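Local coordinates for nine-heme cytochrome c (Desulfovibrio desulfuricans, PDB 1OFW), which carries nine c-type hemes and may form part of a transmembrane redox complex that passes electrons to the cytoplasm for sulfate reduction, at residues V15-G20 and E140-G145; N132-M137 and E156-E161; L176-V181 and F195-H200. All coordinates share one frame; numbering follows the deposited sequence.

Contact 1. Residues V15-G20 and E140-G145. With HEC (heme c), chain G.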
loop_
_atom_site.group_PDB
_atom_site.type_symbol
_atom_site.label_atom_id
_atom_site.label_comp_id
_atom_site.label_asym_id
_atom_site.label_seq_id
_atom_site.Cartn_x
_atom_site.Cartn_y
_atom_site.Cartn_z
ATOM N N VAL A 15 -9.090 6.006 17.699
ATOM C CA VAL A 15 -8.123 4.968 18.071
ATOM C C VAL A 15 -8.845 3.609 18.145
ATOM O O VAL A 15 -9.839 3.468 18.868
ATOM C CB VAL A 15 -7.433 5.212 19.405
ATOM C CG1 VAL A 15 -6.287 4.231 19.570
ATOM C CG2 VAL A 15 -6.906 6.647 19.512
ATOM N N MET A 16 -8.354 2.626 17.413
ATOM C CA MET A 16 -8.821 1.263 17.369
ATOM C C MET A 16 -7.868 0.352 18.118
ATOM O O MET A 16 -6.669 0.253 17.857
ATOM C CB MET A 16 -8.962 0.786 15.919
ATOM C CG MET A 16 -9.887 1.676 15.087
ATOM S SD MET A 16 -9.942 1.230 13.352
ATOM C CE MET A 16 -10.788 -0.340 13.432
ATOM N N PHE A 17 -8.423 -0.343 19.120
ATOM C CA PHE A 17 -7.642 -1.165 20.009
ATOM C C PHE A 17 -7.870 -2.647 19.805
ATOM O O PHE A 17 -8.866 -3.060 19.195
ATOM C CB PHE A 17 -8.029 -0.865 21.477
ATOM C CG PHE A 17 -7.594 0.503 21.942
ATOM C CD1 PHE A 17 -8.454 1.579 21.822
ATOM C CD2 PHE A 17 -6.363 0.713 22.501
ATOM C CE1 PHE A 17 -8.040 2.800 22.260
ATOM C CE2 PHE A 17 -5.922 1.940 22.950
ATOM C CZ PHE A 17 -6.800 3.002 22.837
ATOM N N PRO A 18 -6.938 -3.455 20.293
ATOM C CA PRO A 18 -7.074 -4.921 20.158
ATOM C C PRO A 18 -8.065 -5.497 21.168
ATOM O O PRO A 18 -7.693 -6.067 22.186
ATOM C CB PRO A 18 -5.645 -5.429 20.429
ATOM C CG PRO A 18 -5.086 -4.395 21.320
ATOM C CD PRO A 18 -5.668 -3.098 20.915
ATOM N N VAL A 19 -9.338 -5.333 20.782
ATOM C CA VAL A 19 -10.440 -5.698 21.674
ATOM C C VAL A 19 -10.664 -7.197 21.710
ATOM O O VAL A 19 -10.852 -7.854 20.706
ATOM C CB VAL A 19 -11.705 -4.945 21.225
ATOM C CG1 VAL A 19 -12.931 -5.479 21.956
ATOM C CG2 VAL A 19 -11.500 -3.445 21.457
ATOM N N GLY A 20 -10.640 -7.760 22.920
ATOM C CA GLY A 20 -10.833 -9.194 23.108
ATOM C C GLY A 20 -11.316 -9.454 24.532
ATOM O O GLY A 20 -11.301 -8.548 25.378
ATOM N N GLU A 140 -1.623 2.404 30.851
ATOM C CA GLU A 140 -2.964 2.408 31.435
ATOM C C GLU A 140 -4.061 2.732 30.418
ATOM O O GLU A 140 -5.137 2.102 30.417
ATOM C CB GLU A 140 -2.953 3.414 32.605
ATOM C CG GLU A 140 -1.656 3.295 33.419
ATOM C CD GLU A 140 -0.497 4.167 32.995
ATOM O OE1 GLU A 140 -0.530 5.422 33.075
ATOM O OE2 GLU A 140 0.539 3.640 32.562
ATOM N N GLN A 141 -3.807 3.711 29.547
ATOM C CA GLN A 141 -4.752 4.022 28.468
ATOM C C GLN A 141 -4.927 2.835 27.524
ATOM O O GLN A 141 -6.015 2.489 27.090
ATOM C CB GLN A 141 -4.256 5.258 27.721
ATOM C CG GLN A 141 -4.649 6.572 28.387
ATOM C CD GLN A 141 -3.923 7.756 27.770
ATOM O OE1 GLN A 141 -2.826 7.692 27.242
ATOM N NE2 GLN A 141 -4.609 8.885 27.859
ATOM N N MET A 142 -3.828 2.156 27.206
ATOM C CA MET A 142 -3.940 0.924 26.375
ATOM C C MET A 142 -4.847 -0.094 26.988
ATOM O O MET A 142 -5.677 -0.705 26.323
ATOM C CB MET A 142 -2.508 0.401 26.156
ATOM C CG MET A 142 -2.473 -0.887 25.327
ATOM S SD MET A 142 -2.897 -0.562 23.595
ATOM C CE MET A 142 -2.417 -2.103 22.839
ATOM N N GLN A 143 -4.710 -0.303 28.336
ATOM C CA GLN A 143 -5.561 -1.265 29.003
ATOM C C GLN A 143 -7.028 -0.887 28.927
ATOM O O GLN A 143 -7.922 -1.677 28.660
ATOM C CB GLN A 143 -5.203 -1.417 30.503
ATOM C CG GLN A 143 -3.860 -2.124 30.710
ATOM C CD GLN A 143 -3.910 -3.543 30.166
ATOM O OE1 GLN A 143 -4.783 -4.328 30.559
ATOM N NE2 GLN A 143 -3.026 -3.821 29.216
ATOM N N LYS A 144 -7.285 0.408 29.153
ATOM C CA LYS A 144 -8.678 0.847 29.066
ATOM C C LYS A 144 -9.242 0.697 27.669
ATOM O O LYS A 144 -10.407 0.383 27.468
ATOM C CB LYS A 144 -8.813 2.293 29.550
ATOM C CG LYS A 144 -8.314 2.510 30.980
ATOM C CD LYS A 144 -8.480 3.960 31.435
ATOM C CE LYS A 144 -8.731 4.000 32.946
ATOM N NZ LYS A 144 -8.133 5.210 33.589
ATOM N N GLY A 145 -8.344 0.901 26.681
ATOM C CA GLY A 145 -8.805 0.747 25.310
ATOM C C GLY A 145 -9.229 -0.662 24.996
ATOM O O GLY A 145 -10.228 -1.011 24.382
HETATM FE FE HEC G . -2.783 -4.781 11.653
HETATM C CHA HEC G . -5.012 -5.375 14.187
HETATM C CHB HEC G . -0.737 -7.190 12.930
HETATM C CHC HEC G . -0.576 -4.244 9.111
HETATM C CHD HEC G . -4.879 -2.409 10.372
HETATM N NA HEC G . -2.897 -6.029 13.209
HETATM C C1A HEC G . -3.916 -6.183 14.161
HETATM C C2A HEC G . -3.652 -7.321 15.012
HETATM C C3A HEC G . -2.460 -7.810 14.644
HETATM C C4A HEC G . -1.965 -7.006 13.530
HETATM C CMA HEC G . -1.683 -8.997 15.244
HETATM C CAA HEC G . -4.617 -7.832 16.089
HETATM C CBA HEC G . -4.531 -7.041 17.411
HETATM C CGA HEC G . -3.211 -7.182 18.141
HETATM O O1A HEC G . -2.854 -8.350 18.488
HETATM O O2A HEC G . -2.562 -6.138 18.391
HETATM N NB HEC G . -1.017 -5.556 11.147
HETATM C C1B HEC G . -0.271 -6.507 11.823
HETATM C C2B HEC G . 1.030 -6.651 11.199
HETATM C C3B HEC G . 1.046 -5.832 10.122
HETATM C C4B HEC G . -0.227 -5.157 10.081
HETATM C CMB HEC G . 2.147 -7.552 11.755
HETATM C CAB HEC G . 2.157 -5.558 9.102
HETATM C CBB HEC G . 2.683 -6.900 8.500
HETATM N NC HEC G . -2.726 -3.549 10.093
HETATM C C1C HEC G . -1.725 -3.476 9.143
HETATM C C2C HEC G . -2.061 -2.467 8.179
HETATM C C3C HEC G . -3.256 -1.941 8.530
HETATM C C4C HEC G . -3.678 -2.637 9.712
HETATM C CMC HEC G . -1.117 -2.094 7.016
HETATM C CAC HEC G . -4.014 -0.755 7.904
HETATM C CBC HEC G . -4.269 -0.922 6.388
HETATM N ND HEC G . -4.553 -4.021 12.186
HETATM C C1D HEC G . -5.229 -2.995 11.565
HETATM C C2D HEC G . -6.372 -2.600 12.375
HETATM C C3D HEC G . -6.383 -3.404 13.451
HETATM C C4D HEC G . -5.292 -4.331 13.321
HETATM C CMD HEC G . -7.365 -1.470 12.011
HETATM C CAD HEC G . -7.374 -3.345 14.636
HETATM C CBD HEC G . -6.863 -2.331 15.704
HETATM C CGD HEC G . -5.793 -2.897 16.592
HETATM O O1D HEC G . -4.656 -2.341 16.724
HETATM O O2D HEC G . -6.090 -3.946 17.224
#

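Contact 2. Residues N132-M137 and E156-E161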
loop_
_atom_site.group_PDB
_atom_site.type_symbol
_atom_site.label_atom_id
_atom_site.label_comp_id
_atom_site.label_asym_id
_atom_site.label_seq_id
_atom_site.Cartn_x
_atom_site.Cartn_y
_atom_site.Cartn_z
ATOM N N ASN A 132 0.050 3.051 14.338
ATOM C CA ASN A 132 0.641 4.386 14.219
ATOM C C ASN A 132 0.377 5.281 15.409
ATOM O O ASN A 132 0.571 6.506 15.282
ATOM C CB ASN A 132 0.059 5.011 12.938
ATOM C CG ASN A 132 -1.426 5.286 12.971
ATOM O OD1 ASN A 132 -2.093 5.145 13.979
ATOM N ND2 ASN A 132 -2.040 5.703 11.872
ATOM N N ILE A 133 -0.047 4.783 16.535
ATOM C CA ILE A 133 -0.399 5.606 17.699
ATOM C C ILE A 133 0.674 6.539 18.223
ATOM O O ILE A 133 1.856 6.219 18.264
ATOM C CB ILE A 133 -0.792 4.720 18.921
ATOM C CG1 ILE A 133 -1.525 5.543 19.992
ATOM C CG2 ILE A 133 0.396 3.997 19.539
ATOM C CD1 ILE A 133 -2.859 6.080 19.571
ATOM N N THR A 134 0.217 7.685 18.755
ATOM C CA THR A 134 1.092 8.625 19.407
ATOM C C THR A 134 1.867 7.991 20.562
ATOM O O THR A 134 1.343 7.214 21.351
ATOM C CB THR A 134 0.382 9.878 19.950
ATOM O OG1 THR A 134 1.311 10.625 20.759
ATOM C CG2 THR A 134 -0.780 9.505 20.855
ATOM N N PRO A 135 3.159 8.330 20.686
ATOM C CA PRO A 135 3.927 7.872 21.847
ATOM C C PRO A 135 3.367 8.337 23.163
ATOM O O PRO A 135 3.698 7.791 24.208
ATOM C CB PRO A 135 5.291 8.550 21.659
ATOM C CG PRO A 135 5.395 8.716 20.177
ATOM C CD PRO A 135 4.001 9.106 19.746
ATOM N N SER A 136 2.491 9.321 23.176
ATOM C CA SER A 136 1.917 9.806 24.424
ATOM C C SER A 136 0.940 8.862 25.100
ATOM O O SER A 136 0.671 8.949 26.307
ATOM C CB SER A 136 1.200 11.134 24.122
ATOM O OG SER A 136 2.142 12.048 23.579
ATOM N N MET A 137 0.336 7.927 24.358
ATOM C CA MET A 137 -0.577 6.984 25.013
ATOM C C MET A 137 0.118 6.218 26.120
ATOM O O MET A 137 1.218 5.721 25.894
ATOM C CB MET A 137 -1.109 5.991 23.963
ATOM C CG MET A 137 -2.039 4.962 24.587
ATOM S SD MET A 137 -2.484 3.622 23.489
ATOM C CE MET A 137 -0.971 2.729 23.309
ATOM N N GLU A 156 -10.502 10.399 21.644
ATOM C CA GLU A 156 -10.369 11.449 20.616
ATOM C C GLU A 156 -9.123 12.296 20.802
ATOM O O GLU A 156 -8.516 12.761 19.816
ATOM C CB GLU A 156 -11.643 12.316 20.632
ATOM C CG GLU A 156 -12.845 11.495 20.189
ATOM C CD GLU A 156 -14.164 12.233 20.238
ATOM O OE1 GLU A 156 -14.458 12.848 21.288
ATOM O OE2 GLU A 156 -14.889 12.167 19.216
ATOM N N ALA A 157 -8.704 12.523 22.044
ATOM C CA ALA A 157 -7.518 13.325 22.265
ATOM C C ALA A 157 -6.279 12.581 21.731
ATOM O O ALA A 157 -5.461 13.226 21.091
ATOM C CB ALA A 157 -7.293 13.704 23.721
ATOM N N LEU A 158 -6.215 11.285 22.002
ATOM C CA LEU A 158 -5.094 10.472 21.496
ATOM C C LEU A 158 -5.110 10.456 19.965
ATOM O O LEU A 158 -4.067 10.586 19.329
ATOM C CB LEU A 158 -5.167 9.045 22.030
ATOM C CG LEU A 158 -4.785 8.845 23.517
ATOM C CD1 LEU A 158 -5.131 7.427 23.927
ATOM C CD2 LEU A 158 -3.324 9.160 23.750
ATOM N N ALA A 159 -6.301 10.290 19.390
ATOM C CA ALA A 159 -6.420 10.255 17.940
ATOM C C ALA A 159 -5.997 11.586 17.338
ATOM O O ALA A 159 -5.272 11.678 16.345
ATOM C CB ALA A 159 -7.857 9.934 17.556
ATOM N N ALA A 160 -6.449 12.694 17.948
ATOM C CA ALA A 160 -6.089 13.995 17.385
ATOM C C ALA A 160 -4.619 14.288 17.501
ATOM O O ALA A 160 -3.987 14.854 16.606
ATOM C CB ALA A 160 -6.893 15.076 18.098
ATOM N N GLU A 161 -4.011 13.931 18.614
ATOM C CA GLU A 161 -2.581 14.129 18.802
ATOM C C GLU A 161 -1.812 13.356 17.744
ATOM O O GLU A 161 -0.869 13.816 17.113
ATOM C CB GLU A 161 -2.173 13.718 20.217
ATOM C CG GLU A 161 -0.678 13.766 20.418
ATOM C CD GLU A 161 -0.294 13.469 21.862
ATOM O OE1 GLU A 161 -1.163 13.107 22.673
ATOM O OE2 GLU A 161 0.908 13.610 22.168
#

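Contact 3. Residues L176-V181 and F195-H200. With HEC (heme c), chain J.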
loop_
_atom_site.group_PDB
_atom_site.type_symbol
_atom_site.label_atom_id
_atom_site.label_comp_id
_atom_site.label_asym_id
_atom_site.label_seq_id
_atom_site.Cartn_x
_atom_site.Cartn_y
_atom_site.Cartn_z
ATOM N N LEU A 176 17.586 13.261 -8.965
ATOM C CA LEU A 176 18.668 12.499 -8.377
ATOM C C LEU A 176 18.882 11.117 -8.975
ATOM O O LEU A 176 19.725 10.380 -8.448
ATOM C CB LEU A 176 18.422 12.364 -6.871
ATOM C CG LEU A 176 18.385 13.687 -6.115
ATOM C CD1 LEU A 176 18.221 13.463 -4.617
ATOM C CD2 LEU A 176 19.668 14.493 -6.346
ATOM N N ALA A 177 18.159 10.832 -10.031
ATOM C CA ALA A 177 18.265 9.577 -10.773
ATOM C C ALA A 177 18.570 9.864 -12.240
ATOM O O ALA A 177 18.406 10.991 -12.718
ATOM C CB ALA A 177 16.984 8.786 -10.652
ATOM N N PRO A 178 19.064 8.880 -12.974
ATOM C CA PRO A 178 19.509 9.175 -14.340
ATOM C C PRO A 178 18.434 9.770 -15.217
ATOM O O PRO A 178 17.252 9.493 -15.127
ATOM C CB PRO A 178 19.911 7.791 -14.878
ATOM C CG PRO A 178 20.301 7.055 -13.635
ATOM C CD PRO A 178 19.305 7.501 -12.611
ATOM N N TYR A 179 18.868 10.650 -16.135
ATOM C CA TYR A 179 17.956 11.255 -17.074
ATOM C C TYR A 179 17.480 10.236 -18.089
ATOM O O TYR A 179 16.280 9.971 -18.281
ATOM C CB TYR A 179 18.660 12.464 -17.762
ATOM C CG TYR A 179 17.763 13.057 -18.810
ATOM C CD1 TYR A 179 16.743 13.919 -18.451
ATOM C CD2 TYR A 179 17.924 12.763 -20.153
ATOM C CE1 TYR A 179 15.907 14.477 -19.387
ATOM C CE2 TYR A 179 17.078 13.312 -21.105
ATOM C CZ TYR A 179 16.072 14.179 -20.722
ATOM O OH TYR A 179 15.242 14.695 -21.697
ATOM N N LYS A 180 18.444 9.644 -18.785
ATOM C CA LYS A 180 18.211 8.489 -19.638
ATOM C C LYS A 180 19.201 7.383 -19.286
ATOM O O LYS A 180 20.254 7.606 -18.694
ATOM C CB LYS A 180 18.269 8.878 -21.108
ATOM C CG LYS A 180 19.654 8.914 -21.684
ATOM C CD LYS A 180 19.677 9.231 -23.169
ATOM C CE LYS A 180 19.381 8.026 -24.017
ATOM N NZ LYS A 180 19.762 8.274 -25.441
ATOM N N VAL A 181 18.804 6.170 -19.680
ATOM C CA VAL A 181 19.679 5.020 -19.505
ATOM C C VAL A 181 19.710 4.299 -20.842
ATOM O O VAL A 181 18.684 3.971 -21.436
ATOM C CB VAL A 181 19.259 4.044 -18.401
ATOM C CG1 VAL A 181 20.230 2.868 -18.331
ATOM C CG2 VAL A 181 19.227 4.813 -17.086
ATOM N N PHE A 195 16.236 4.360 -22.733
ATOM C CA PHE A 195 15.101 4.422 -21.784
ATOM C C PHE A 195 14.999 5.803 -21.167
ATOM O O PHE A 195 15.969 6.299 -20.600
ATOM C CB PHE A 195 15.263 3.331 -20.737
ATOM C CG PHE A 195 14.231 3.335 -19.624
ATOM C CD1 PHE A 195 12.895 3.344 -19.915
ATOM C CD2 PHE A 195 14.630 3.346 -18.303
ATOM C CE1 PHE A 195 11.954 3.348 -18.912
ATOM C CE2 PHE A 195 13.681 3.330 -17.298
ATOM C CZ PHE A 195 12.336 3.333 -17.597
ATOM N N THR A 196 13.829 6.411 -21.304
ATOM C CA THR A 196 13.579 7.744 -20.770
ATOM C C THR A 196 13.245 7.669 -19.281
ATOM O O THR A 196 12.128 7.873 -18.812
ATOM C CB THR A 196 12.451 8.427 -21.562
ATOM O OG1 THR A 196 11.302 7.593 -21.545
ATOM C CG2 THR A 196 12.827 8.608 -23.056
ATOM N N HIS A 197 14.277 7.351 -18.533
ATOM C CA HIS A 197 14.214 7.054 -17.120
ATOM C C HIS A 197 13.561 8.177 -16.350
ATOM O O HIS A 197 12.600 7.958 -15.580
ATOM C CB HIS A 197 15.662 6.806 -16.626
ATOM C CG HIS A 197 15.816 6.192 -15.264
ATOM N ND1 HIS A 197 15.596 6.902 -14.117
ATOM C CD2 HIS A 197 16.100 4.949 -14.836
ATOM C CE1 HIS A 197 15.779 6.126 -13.059
ATOM N NE2 HIS A 197 16.086 4.917 -13.469
ATOM N N ARG A 198 14.077 9.410 -16.486
ATOM C CA ARG A 198 13.518 10.533 -15.694
ATOM C C ARG A 198 12.123 10.929 -16.139
ATOM O O ARG A 198 11.227 11.252 -15.336
ATOM C CB ARG A 198 14.461 11.751 -15.723
ATOM C CG ARG A 198 14.072 12.838 -14.768
ATOM C CD ARG A 198 15.119 13.953 -14.800
ATOM N NE ARG A 198 16.375 13.481 -14.230
ATOM C CZ ARG A 198 17.566 14.080 -14.364
ATOM N NH1 ARG A 198 17.607 15.203 -15.091
ATOM N NH2 ARG A 198 18.655 13.565 -13.783
ATOM N N ARG A 199 11.872 10.900 -17.440
ATOM C CA ARG A 199 10.564 11.190 -17.987
ATOM C C ARG A 199 9.516 10.227 -17.383
ATOM O O ARG A 199 8.450 10.691 -16.968
ATOM C CB ARG A 199 10.597 11.049 -19.481
ATOM C CG ARG A 199 9.328 11.432 -20.203
ATOM C CD ARG A 199 9.544 11.108 -21.679
ATOM N NE ARG A 199 8.377 11.298 -22.516
ATOM C CZ ARG A 199 8.095 12.455 -23.122
ATOM N NH1 ARG A 199 8.833 13.556 -23.020
ATOM N NH2 ARG A 199 6.998 12.501 -23.869
ATOM N N HIS A 200 9.908 8.943 -17.346
ATOM C CA HIS A 200 9.049 7.884 -16.796
ATOM C C HIS A 200 8.709 8.165 -15.334
ATOM O O HIS A 200 7.525 8.259 -14.959
ATOM C CB HIS A 200 9.744 6.528 -16.949
ATOM C CG HIS A 200 9.362 5.795 -18.183
ATOM N ND1 HIS A 200 9.856 6.117 -19.446
ATOM C CD2 HIS A 200 8.505 4.747 -18.380
ATOM C CE1 HIS A 200 9.303 5.289 -20.319
ATOM N NE2 HIS A 200 8.471 4.428 -19.716
HETATM FE FE HEC J . 7.372 2.916 -20.480
HETATM C CHA HEC J . 5.721 5.140 -22.434
HETATM C CHB HEC J . 9.640 2.368 -22.989
HETATM C CHC HEC J . 9.032 0.699 -18.512
HETATM C CHD HEC J . 5.109 3.462 -17.943
HETATM N NA HEC J . 7.636 3.601 -22.339
HETATM C C1A HEC J . 6.840 4.546 -22.985
HETATM C C2A HEC J . 7.369 4.801 -24.304
HETATM C C3A HEC J . 8.442 4.014 -24.465
HETATM C C4A HEC J . 8.629 3.277 -23.236
HETATM C CMA HEC J . 9.379 3.818 -25.667
HETATM C CAA HEC J . 6.762 5.823 -25.272
HETATM C CBA HEC J . 7.442 7.194 -25.138
HETATM C CGA HEC J . 8.294 7.533 -23.946
HETATM O O1A HEC J . 7.689 8.154 -23.031
HETATM O O2A HEC J . 9.530 7.259 -23.863
HETATM N NB HEC J . 8.950 1.735 -20.728
HETATM C C1B HEC J . 9.814 1.667 -21.823
HETATM C C2B HEC J . 10.889 0.738 -21.547
HETATM C C3B HEC J . 10.725 0.267 -20.291
HETATM C C4B HEC J . 9.521 0.899 -19.783
HETATM C CMB HEC J . 11.977 0.406 -22.567
HETATM C CAB HEC J . 11.560 -0.728 -19.499
HETATM C CBB HEC J . 13.081 -0.454 -19.541
HETATM N NC HEC J . 7.072 2.203 -18.635
HETATM C C1C HEC J . 7.890 1.289 -18.007
HETATM C C2C HEC J . 7.368 0.952 -16.681
HETATM C C3C HEC J . 6.310 1.757 -16.507
HETATM C C4C HEC J . 6.110 2.528 -17.708
HETATM C CMC HEC J . 7.983 -0.153 -15.804
HETATM C CAC HEC J . 5.309 1.891 -15.336
HETATM C CBC HEC J . 5.878 1.575 -13.954
HETATM N ND HEC J . 5.764 4.081 -20.237
HETATM C C1D HEC J . 4.959 4.175 -19.110
HETATM C C2D HEC J . 3.896 5.132 -19.353
HETATM C C3D HEC J . 4.048 5.586 -20.611
HETATM C C4D HEC J . 5.220 4.958 -21.166
HETATM C CMD HEC J . 2.799 5.498 -18.335
HETATM C CAD HEC J . 3.096 6.579 -21.313
HETATM C CBD HEC J . 3.754 7.971 -21.296
HETATM C CGD HEC J . 3.421 8.703 -20.011
HETATM O O1D HEC J . 4.338 8.857 -19.173
HETATM O O2D HEC J . 2.238 9.083 -19.872
HETATM O O HOH W 1 15.316 9.868 -13.215
HETATM O O HOH W 2 14.028 10.850 -19.483
#

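Contact 1. Residues V15-G20 and E140-G145
F17 and G145 bring the two backbones closest, with their CA atoms 5.8 Å apart. F17 follows directly on strand 13-16, and G145 lies on helix 139-147. No hydrogen bond joins the segments. The chain turns sharply at P18, the centre of an inverse gamma turn, and the V19 N to F17 O bond that closes it is weak.

The F17 ring lies flat against the helix backbone. G145 CA sits over the middle of one face, 3.5 Å from the ring centroid and 8° off the normal. This is a CH-pi contact, and the lack of a side chain on G145 lets the ring come down onto the main chain. M142 meets the same ring at its edge. Its SD lies in the ring plane, 3.9 Å from F17 CD2, in a Met-aromatic contact. The M142 chain bends at its second torsion (chi2 71°), which sets the sulfur at the ring edge and carries the methyl on to P18. There M142 CE packs 3.8 Å from P18 CG, the two side chains crossing at about a right angle. V19 CG2 adds a looser touch, 4.0 Å from G145 O.

A heme c packs against the backbone here. Its carboxylate O2D is 3.2 Å from P18 N, which has no hydrogen to give, and M16 packs on its methyl CMD.

P32 touches both F17 and M142. V15 packs on L158 and A159 of helix 152-164. M16 pairs through backbone hydrogen bonds with V33 of strand 33-36, in the two-stranded antiparallel sheet 13-16/33-36.

Contact 2. Residues N132-M137 and E156-E161
The turn T134-M137 packs against L158 and E161 of helix 152-164. The contact is part apolar and part polar. The turn lies in the loop between helix 124-130 and helix 139-147, so this loop touches the second helix after it.

L158 carries the apolar half. Its CD2 branch lies 3.7 Å from M137 CA and 3.9 Å from T134 CG2. Its CD1 branch reaches M137 CG at 4.0 Å. L158 crosses the side chains of T134 and M137 at about a right angle, with its forked end against the turn. T134 CG2 also lies 3.8 Å from L158 O on the helix backbone. I133 CD1 approaches L158 CB more loosely.

E161 carries the polar half. Its side chain is extended beyond CG and leaves the helix with CG anti to the backbone N (chi1 174°), which brings the carboxylate to the turn. S136 OG donates a hydrogen bond to E161 OE2. The modelled length of 2.4 Å is very short, so the exact placing of these two atoms is doubtful. T134 OG1 lies 3.3 Å from the same oxygen.

One residue outside the segments ties the backbones together. T162 OG1 is hydrogen-bonded to both T134 N and L158 O. I133 also touches V15 of strand 13-16.

T134 to M137 is a type I beta turn. Within it, S136 N donates to T134 OG1 at 3.0 Å in a nearly straight bond (169°). That bond makes T134 to S136 an ST turn, held inside the type I turn and docked on the side of a helix.

Contact 3. Residues L176-V181 and F195-H200
R198 grips the backbone of A177 and Y179 at two points. Its NH2 donates to A177 O at 2.8 Å, almost straight along the carbonyl, with that oxygen in the guanidinium plane. Its backbone N donates to Y179 O at 2.9 Å. The side chain bends at chi3 (-68°), which turns the guanidinium back so that one face lies on Y179 CB. NH1 meets the edge of the Y179 ring, the two planes 77° apart.

H197 packs beside it. P178 CD sits over one face of the imidazole, 4.1 Å from its centroid, in a CH-pi contact. A177 CB and V181 CG2 approach the ring obliquely. A water in the ring plane accepts from H197 ND1 and donates to P178 O.

V181 and F195 form an antiparallel hydrogen-bonded pair with both backbone bonds made. It belongs to the two-stranded hairpin 181-183 and 193-195, which leads into helix 197-206. H197 and H200 on the first turn of this helix are axial ligands of hemes 6 and 8.

H200 NE2 binds the iron of its heme at 2.0 Å, with H271 as the other ligand. The single N-H of H200 ND1 is shared, in two bent bonds, between T196 O and T196 OG1, which should help fix the rotation of the imidazole. F195 CE1 lies over the centre of the H200 imidazole. T196 OG1 in turn donates to the heme carboxylate oxygen O2A at 2.9 Å, and R199 NE reaches O1A of the same group at 3.3 Å. S203 of the same helix and R207 just after it are also hydrogen-bonded to this heme.

Contacts 1 and 2 are neighbours, their centres 12 Å apart. Their segments alternate along the chain. They touch directly, M142 packing on M137 and Q141 on L158. Through these touches strand 13-16, the loop 132-137 and the successive helices 139-147 and 152-164 form one packed unit. This unit lies beside the hemes of the first class III cytochrome c region. Contact 3 follows both in sequence. Its centre is 48 Å from contact 1, on the opposite side of the chain's centre, and 41 Å from contact 2. Its segment 195-200 lies in the second class III region and supplies ligands of hemes 6 and 8. The separation is consistent with two tetraheme clusters, heme 4 lying asymmetrically between them.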